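Side-chain contacts in diketoreductase (Acinetobacter baylyi, PDB 4E12), which reduces dicarbonyl compounds with NADH and probably also interconverts (3S)-3-hydroxyacyl-CoA and 3-oxoacyl-CoA, as its relatives in fatty acid beta-oxidation do: residues 199-204 and 234-239; 243-248 and 257-262. One frame throughout, in Å; residues are numbered along the deposited sequence.

Contact 1. Residues 199-204 and 234-239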
ATOM      1  N   PRO A 199      -0.885  -5.148   6.180  1.00 28.32           N
ATOM      2  CA  PRO A 199       0.201  -4.345   6.757  1.00 27.80           C
ATOM      3  C   PRO A 199       0.098  -2.835   6.511  1.00 30.26           C
ATOM      4  O   PRO A 199       0.432  -2.014   7.377  1.00 26.73           O
ATOM      5  CB  PRO A 199       1.468  -4.975   6.156  1.00 28.85           C
ATOM      6  CG  PRO A 199       1.074  -6.386   5.890  1.00 28.42           C
ATOM      7  CD  PRO A 199      -0.369  -6.315   5.434  1.00 28.75           C
ATOM      8  N   LEU A 200      -0.399  -2.465   5.338  1.00 28.69           N
ATOM      9  CA  LEU A 200      -0.642  -1.055   5.030  1.00 30.90           C
ATOM     10  C   LEU A 200      -1.726  -0.457   5.957  1.00 28.57           C
ATOM     11  O   LEU A 200      -1.546   0.615   6.551  1.00 28.42           O
ATOM     12  CB  LEU A 200      -1.062  -0.918   3.560  1.00 28.83           C
ATOM     13  CG  LEU A 200      -1.432   0.488   3.104  1.00 31.29           C
ATOM     14  CD1 LEU A 200      -0.241   1.428   3.382  1.00 28.70           C
ATOM     15  CD2 LEU A 200      -1.816   0.449   1.614  1.00 27.84           C
ATOM     16  N   LEU A 201      -2.835  -1.172   6.101  1.00 28.81           N
ATOM     17  CA  LEU A 201      -3.933  -0.686   6.930  1.00 28.54           C
ATOM     18  C   LEU A 201      -3.564  -0.666   8.413  1.00 29.41           C
ATOM     19  O   LEU A 201      -3.982   0.252   9.116  1.00 26.34           O
ATOM     20  CB  LEU A 201      -5.213  -1.490   6.705  1.00 30.92           C
ATOM     21  CG  LEU A 201      -5.756  -1.489   5.277  1.00 30.30           C
ATOM     22  CD1 LEU A 201      -7.027  -2.327   5.208  1.00 35.58           C
ATOM     23  CD2 LEU A 201      -6.033  -0.069   4.797  1.00 36.49           C
ATOM     24  N   ASP A 202      -2.820  -1.674   8.880  1.00 30.72           N
ATOM     25  CA  ASP A 202      -2.307  -1.674  10.260  1.00 31.33           C
ATOM     26  C   ASP A 202      -1.398  -0.484  10.512  1.00 30.43           C
ATOM     27  O   ASP A 202      -1.423   0.105  11.597  1.00 30.48           O
ATOM     28  CB  ASP A 202      -1.516  -2.946  10.574  1.00 30.70           C
ATOM     29  CG  ASP A 202      -2.396  -4.165  10.717  1.00 38.22           C
ATOM     30  OD1 ASP A 202      -3.638  -4.017  10.710  1.00 39.22           O
ATOM     31  OD2 ASP A 202      -1.841  -5.272  10.844  1.00 44.05           O
ATOM     32  N   ALA A 203      -0.569  -0.145   9.526  1.00 27.21           N
ATOM     33  CA  ALA A 203       0.322   1.005   9.672  1.00 28.53           C
ATOM     34  C   ALA A 203      -0.468   2.310   9.762  1.00 26.77           C
ATOM     35  O   ALA A 203      -0.154   3.181  10.572  1.00 25.85           O
ATOM     36  CB  ALA A 203       1.295   1.078   8.502  1.00 27.06           C
ATOM     37  N   ALA A 204      -1.466   2.479   8.910  1.00 28.08           N
ATOM     38  CA  ALA A 204      -2.279   3.700   8.947  1.00 27.94           C
ATOM     39  C   ALA A 204      -3.017   3.819  10.295  1.00 28.27           C
ATOM     40  O   ALA A 204      -3.108   4.900  10.895  1.00 25.35           O
ATOM     41  CB  ALA A 204      -3.285   3.685   7.793  1.00 29.40           C
ATOM     42  N   GLU A 234      -9.891   5.628   3.187  1.00 31.21           N
ATOM     43  CA  GLU A 234     -10.880   5.465   2.132  1.00 30.75           C
ATOM     44  C   GLU A 234     -11.088   3.972   1.914  1.00 33.10           C
ATOM     45  O   GLU A 234     -12.218   3.517   1.739  1.00 33.00           O
ATOM     46  CB  GLU A 234     -10.372   6.111   0.855  1.00 30.12           C
ATOM     47  CG  GLU A 234     -10.097   7.572   0.999  1.00 36.14           C
ATOM     48  CD  GLU A 234      -9.613   8.161  -0.289  1.00 40.12           C
ATOM     49  OE1 GLU A 234      -8.386   8.275  -0.457  1.00 39.36           O
ATOM     50  OE2 GLU A 234     -10.464   8.487  -1.140  1.00 36.21           O
ATOM     51  N   ILE A 235      -9.988   3.218   1.931  1.00 29.20           N
ATOM     52  CA  ILE A 235     -10.034   1.757   1.819  1.00 31.21           C
ATOM     53  C   ILE A 235     -10.779   1.129   2.994  1.00 29.07           C
ATOM     54  O   ILE A 235     -11.603   0.242   2.771  1.00 31.90           O
ATOM     55  CB  ILE A 235      -8.617   1.134   1.677  1.00 31.61           C
ATOM     56  CG1 ILE A 235      -7.963   1.624   0.381  1.00 33.41           C
ATOM     57  CG2 ILE A 235      -8.680  -0.391   1.761  1.00 32.15           C
ATOM     58  CD1 ILE A 235      -6.545   1.108   0.141  1.00 35.70           C
ATOM     59  N   PHE A 236     -10.517   1.561   4.234  1.00 25.42           N
ATOM     60  CA  PHE A 236     -11.304   1.072   5.390  1.00 27.53           C
ATOM     61  C   PHE A 236     -12.811   1.245   5.209  1.00 27.90           C
ATOM     62  O   PHE A 236     -13.601   0.374   5.596  1.00 29.29           O
ATOM     63  CB  PHE A 236     -10.927   1.785   6.706  1.00 26.67           C
ATOM     64  CG  PHE A 236      -9.727   1.203   7.404  1.00 31.42           C
ATOM     65  CD1 PHE A 236      -8.622   2.002   7.707  1.00 30.51           C
ATOM     66  CD2 PHE A 236      -9.706  -0.142   7.764  1.00 30.36           C
ATOM     67  CE1 PHE A 236      -7.499   1.461   8.371  1.00 30.43           C
ATOM     68  CE2 PHE A 236      -8.594  -0.698   8.427  1.00 31.35           C
ATOM     69  CZ  PHE A 236      -7.486   0.110   8.729  1.00 30.20           C
ATOM     70  N   ASP A 237     -13.219   2.392   4.687  1.00 29.11           N
ATOM     71  CA  ASP A 237     -14.646   2.615   4.418  1.00 29.59           C
ATOM     72  C   ASP A 237     -15.210   1.586   3.429  1.00 30.59           C
ATOM     73  O   ASP A 237     -16.340   1.124   3.579  1.00 28.19           O
ATOM     74  CB  ASP A 237     -14.925   4.036   3.920  1.00 33.17           C
ATOM     75  CG  ASP A 237     -14.825   5.085   5.017  1.00 30.68           C
ATOM     76  OD1 ASP A 237     -14.796   4.726   6.209  1.00 31.75           O
ATOM     77  OD2 ASP A 237     -14.791   6.287   4.682  1.00 31.66           O
ATOM     78  N   ILE A 238     -14.427   1.234   2.420  1.00 28.64           N
ATOM     79  CA  ILE A 238     -14.844   0.259   1.423  1.00 32.34           C
ATOM     80  C   ILE A 238     -14.925  -1.148   2.000  1.00 33.44           C
ATOM     81  O   ILE A 238     -15.897  -1.868   1.754  1.00 33.79           O
ATOM     82  CB  ILE A 238     -13.896   0.302   0.214  1.00 30.45           C
ATOM     83  CG1 ILE A 238     -14.060   1.648  -0.486  1.00 32.95           C
ATOM     84  CG2 ILE A 238     -14.157  -0.878  -0.702  1.00 37.51           C
ATOM     85  CD1 ILE A 238     -13.049   1.939  -1.522  1.00 31.13           C
ATOM     86  N   VAL A 239     -13.909  -1.534   2.761  1.00 31.16           N
ATOM     87  CA  VAL A 239     -13.911  -2.805   3.476  1.00 35.74           C
ATOM     88  C   VAL A 239     -15.162  -2.902   4.340  1.00 35.05           C
ATOM     89  O   VAL A 239     -15.830  -3.939   4.383  1.00 37.55           O
ATOM     90  CB  VAL A 239     -12.672  -2.931   4.404  1.00 37.05           C
ATOM     91  CG1 VAL A 239     -12.725  -4.228   5.208  1.00 36.25           C
ATOM     92  CG2 VAL A 239     -11.403  -2.895   3.579  1.00 36.71           C
TER

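Contact 2. Residues 243-248 and 257-262. With SO4 (sulfate ion), chain I.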
ATOM      1  N   THR A 243     -16.471  -4.797   9.639  1.00 33.42           N
ATOM      2  CA  THR A 243     -15.511  -5.825   9.249  1.00 34.96           C
ATOM      3  C   THR A 243     -14.113  -5.506   9.775  1.00 36.88           C
ATOM      4  O   THR A 243     -13.424  -6.383  10.307  1.00 31.94           O
ATOM      5  CB  THR A 243     -15.462  -5.982   7.715  1.00 36.80           C
ATOM      6  OG1 THR A 243     -16.772  -6.324   7.232  1.00 38.88           O
ATOM      7  CG2 THR A 243     -14.466  -7.063   7.322  1.00 41.08           C
ATOM      8  N   ALA A 244     -13.693  -4.253   9.637  1.00 33.82           N
ATOM      9  CA  ALA A 244     -12.366  -3.869  10.100  1.00 34.72           C
ATOM     10  C   ALA A 244     -12.275  -4.001  11.622  1.00 35.56           C
ATOM     11  O   ALA A 244     -11.235  -4.381  12.161  1.00 35.54           O
ATOM     12  CB  ALA A 244     -12.041  -2.447   9.671  1.00 32.40           C
ATOM     13  N   TYR A 245     -13.367  -3.698  12.309  1.00 29.94           N
ATOM     14  CA  TYR A 245     -13.423  -3.847  13.758  1.00 35.89           C
ATOM     15  C   TYR A 245     -13.278  -5.314  14.183  1.00 32.98           C
ATOM     16  O   TYR A 245     -12.451  -5.640  15.038  1.00 33.53           O
ATOM     17  CB  TYR A 245     -14.709  -3.223  14.298  1.00 33.97           C
ATOM     18  CG  TYR A 245     -15.084  -3.655  15.700  1.00 40.07           C
ATOM     19  CD1 TYR A 245     -14.449  -3.124  16.822  1.00 38.53           C
ATOM     20  CD2 TYR A 245     -16.089  -4.606  15.897  1.00 43.27           C
ATOM     21  CE1 TYR A 245     -14.806  -3.531  18.109  1.00 42.27           C
ATOM     22  CE2 TYR A 245     -16.457  -5.018  17.173  1.00 45.65           C
ATOM     23  CZ  TYR A 245     -15.815  -4.481  18.272  1.00 45.75           C
ATOM     24  OH  TYR A 245     -16.190  -4.902  19.522  1.00 55.71           O
ATOM     25  N   ASN A 246     -14.051  -6.202  13.561  1.00 30.38           N
ATOM     26  CA  ASN A 246     -13.975  -7.627  13.862  1.00 31.96           C
ATOM     27  C   ASN A 246     -12.555  -8.157  13.672  1.00 38.56           C
ATOM     28  O   ASN A 246     -12.006  -8.807  14.566  1.00 41.29           O
ATOM     29  CB  ASN A 246     -14.970  -8.422  13.011  1.00 34.79           C
ATOM     30  CG  ASN A 246     -16.415  -8.160  13.396  1.00 35.65           C
ATOM     31  OD1 ASN A 246     -16.711  -7.759  14.529  1.00 41.22           O
ATOM     32  ND2 ASN A 246     -17.327  -8.386  12.459  1.00 39.69           N
ATOM     33  N   ILE A 247     -11.961  -7.883  12.512  1.00 36.93           N
ATOM     34  CA  ILE A 247     -10.594  -8.313  12.229  1.00 37.36           C
ATOM     35  C   ILE A 247      -9.580  -7.759  13.238  1.00 38.97           C
ATOM     36  O   ILE A 247      -8.760  -8.507  13.782  1.00 45.27           O
ATOM     37  CB  ILE A 247     -10.174  -7.921  10.797  1.00 42.46           C
ATOM     38  CG1 ILE A 247     -10.979  -8.724   9.772  1.00 42.72           C
ATOM     39  CG2 ILE A 247      -8.686  -8.118  10.601  1.00 43.58           C
ATOM     40  CD1 ILE A 247     -10.686  -8.335   8.336  1.00 45.05           C
ATOM     41  N   SER A 248      -9.636  -6.455  13.492  1.00 36.93           N
ATOM     42  CA  SER A 248      -8.695  -5.810  14.399  1.00 38.17           C
ATOM     43  C   SER A 248      -8.796  -6.349  15.808  1.00 41.38           C
ATOM     44  O   SER A 248      -7.773  -6.504  16.480  1.00 38.78           O
ATOM     45  CB  SER A 248      -8.935  -4.305  14.462  1.00 38.82           C
ATOM     46  OG  SER A 248      -8.817  -3.721  13.183  1.00 46.81           O
ATOM     47  N   GLU A 257      -6.281  -1.803  19.852  1.00 35.45           N
ATOM     48  CA  GLU A 257      -6.456  -0.421  20.244  1.00 33.80           C
ATOM     49  C   GLU A 257      -7.240   0.325  19.153  1.00 35.78           C
ATOM     50  O   GLU A 257      -8.114   1.138  19.454  1.00 33.85           O
ATOM     51  CB  GLU A 257      -5.083   0.196  20.484  1.00 38.61           C
ATOM     52  CG  GLU A 257      -5.085   1.614  20.998  1.00 37.12           C
ATOM     53  CD  GLU A 257      -3.690   2.064  21.459  1.00 72.64           C
ATOM     54  OE1 GLU A 257      -2.804   1.195  21.651  1.00 54.01           O
ATOM     55  OE2 GLU A 257      -3.483   3.288  21.630  1.00 57.74           O
ATOM     56  N   PHE A 258      -6.930   0.033  17.893  1.00 37.77           N
ATOM     57  CA  PHE A 258      -7.672   0.571  16.757  1.00 36.59           C
ATOM     58  C   PHE A 258      -9.115   0.061  16.794  1.00 33.51           C
ATOM     59  O   PHE A 258     -10.055   0.832  16.598  1.00 37.86           O
ATOM     60  CB  PHE A 258      -6.983   0.154  15.450  1.00 33.85           C
ATOM     61  CG  PHE A 258      -7.652   0.666  14.199  1.00 32.40           C
ATOM     62  CD1 PHE A 258      -7.774   2.032  13.959  1.00 32.73           C
ATOM     63  CD2 PHE A 258      -8.153  -0.215  13.261  1.00 32.19           C
ATOM     64  CE1 PHE A 258      -8.385   2.518  12.802  1.00 36.95           C
ATOM     65  CE2 PHE A 258      -8.772   0.264  12.086  1.00 30.56           C
ATOM     66  CZ  PHE A 258      -8.885   1.631  11.866  1.00 34.44           C
ATOM     67  N   ALA A 259      -9.299  -1.230  17.049  1.00 34.30           N
ATOM     68  CA  ALA A 259     -10.651  -1.769  17.175  1.00 37.26           C
ATOM     69  C   ALA A 259     -11.477  -0.943  18.167  1.00 39.91           C
ATOM     70  O   ALA A 259     -12.593  -0.516  17.853  1.00 37.26           O
ATOM     71  CB  ALA A 259     -10.610  -3.236  17.589  1.00 33.55           C
ATOM     72  N   ALA A 260     -10.924  -0.700  19.353  1.00 40.73           N
ATOM     73  CA  ALA A 260     -11.611   0.114  20.360  1.00 39.47           C
ATOM     74  C   ALA A 260     -11.902   1.525  19.844  1.00 40.06           C
ATOM     75  O   ALA A 260     -12.927   2.110  20.195  1.00 37.19           O
ATOM     76  CB  ALA A 260     -10.805   0.176  21.648  1.00 46.88           C
ATOM     77  N   TYR A 261     -11.001   2.066  19.018  1.00 36.80           N
ATOM     78  CA  TYR A 261     -11.127   3.414  18.469  1.00 37.64           C
ATOM     79  C   TYR A 261     -12.283   3.470  17.479  1.00 33.58           C
ATOM     80  O   TYR A 261     -13.095   4.402  17.481  1.00 31.10           O
ATOM     81  CB  TYR A 261      -9.822   3.830  17.768  1.00 34.19           C
ATOM     82  CG  TYR A 261      -9.838   5.220  17.186  1.00 35.35           C
ATOM     83  CD1 TYR A 261      -9.370   6.315  17.920  1.00 36.97           C
ATOM     84  CD2 TYR A 261     -10.316   5.453  15.899  1.00 30.28           C
ATOM     85  CE1 TYR A 261      -9.383   7.598  17.377  1.00 40.01           C
ATOM     86  CE2 TYR A 261     -10.330   6.731  15.349  1.00 36.45           C
ATOM     87  CZ  TYR A 261      -9.866   7.798  16.087  1.00 40.23           C
ATOM     88  OH  TYR A 261      -9.888   9.064  15.540  1.00 43.36           O
ATOM     89  N   LEU A 262     -12.355   2.450  16.644  1.00 30.86           N
ATOM     90  CA  LEU A 262     -13.436   2.326  15.680  1.00 38.27           C
ATOM     91  C   LEU A 262     -14.747   2.152  16.413  1.00 39.73           C
ATOM     92  O   LEU A 262     -15.749   2.787  16.073  1.00 36.19           O
ATOM     93  CB  LEU A 262     -13.216   1.109  14.791  1.00 33.05           C
ATOM     94  CG  LEU A 262     -12.112   1.121  13.749  1.00 41.44           C
ATOM     95  CD1 LEU A 262     -12.115  -0.229  13.050  1.00 36.34           C
ATOM     96  CD2 LEU A 262     -12.387   2.231  12.747  1.00 39.59           C
TER
HETATM   97  S   SO4 I 408     -19.710  -3.371   7.089  1.00 56.49           S
HETATM   98  O1  SO4 I 408     -20.173  -2.330   8.016  1.00 45.06           O
HETATM   99  O2  SO4 I 408     -19.763  -2.877   5.701  1.00 47.99           O
HETATM  100  O3  SO4 I 408     -20.587  -4.547   7.216  1.00 57.88           O
HETATM  101  O4  SO4 I 408     -18.323  -3.748   7.429  1.00 54.97           O

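Contact 1. Residues 199-204 and 234-239
Leu201 and Phe236 reach for each other from opposite directions and make most of this contact, with Ile235 closing in beside them. On the leucine, CG lies beside the backbone N and anti to the carbonyl carbon (chi1 -59°), which carries both methyls out toward helix 232-239. Its CD2 sits over one face of the Phe236 ring, 4.2 Å from the centroid and 13° off the ring normal, a CH-pi contact displaced somewhat toward the rim. The far end of the ring comes closer still to the root of the leucine: Phe236 CZ is 3.4 Å from Leu201 CB, and Phe236 CE2 is 3.9 Å from Leu201 CD1. Ile235 adds its branch methyl, with Ile235 CG2 4.0 Å from Leu201 CD2, so that this one leucine methyl touches both the isoleucine and the ring. Around the trio, Leu201 also packs on Pro232, while Phe236 leans on Leu241 and Phe280. No hydrogen bond passes between 199-204 and 234-239. Helices 193-209 and 232-239 of the C-terminal domain therefore meet here through dispersion and hydrophobic burial, with the CH-pi contact adding a weak, directional component.

Contact 2. Residues 243-248 and 257-262
Tyr245 and Ala259 hold the CA atoms nearest each other across the two segments, 4.9 Å apart. The tyrosine can be followed outward. Its CB lies 4.2 Å from Leu262 CD1, the methyl that also rests 4.0 Å from Ala244 CB. With CG anti to the backbone N (chi1 163°), the ring projects across the partner helix and turns an edge to it: Tyr245 CD1 is 3.9 Å from Ala259 CB and 3.4 Å from Ala259 O, and Tyr245 CE1 is 3.7 Å from that oxygen, which lies near the ring plane. The Tyr245 side chain also touches Lys263. One turn on from Tyr245, Ser248 CB packs 3.7 Å from Ala259 CB. Ser248 OG appears to bond back to Ala244 O within its own helix, though its position is less certain; it faces the edge of the Phe258 ring. At the start of 243-248, a sulfate, probably from the crystallisation liquor, accepts hydrogen bonds from Thr243 N and OG1. Small alanine and serine side chains let the axes of segments 243-248 and 257-262 approach to 8.4 Å at 149°: a close, roughly antiparallel helical hairpin, formed by helices 241-249 and 253-267 in the all-helical C-terminal domain.

In the fold
Contacts 1 and 2 share one hydrophobic core in the C-terminal domain, their centres 11 Å apart. Phe236 joins them: its CZ is 3.6 Å from Phe258 CE2, the two ring planes turned by about 40°, and its CD2 is 3.8 Å from Ala244 CB. Phe258 reaches back to Ala205 and Val209, so helix 193-209, which supplies one side of contact 1, also packs against contact 2. That helix also meets the second subunit. A bound pentaethylene glycol, probably from the crystallisation liquor, lies about 4 Å from the Phe236 side chain, and one lies about 3 Å from that of Ser248. Both contacts lie away from the NAD(+) site and from His143, predicted to matter for catalysis.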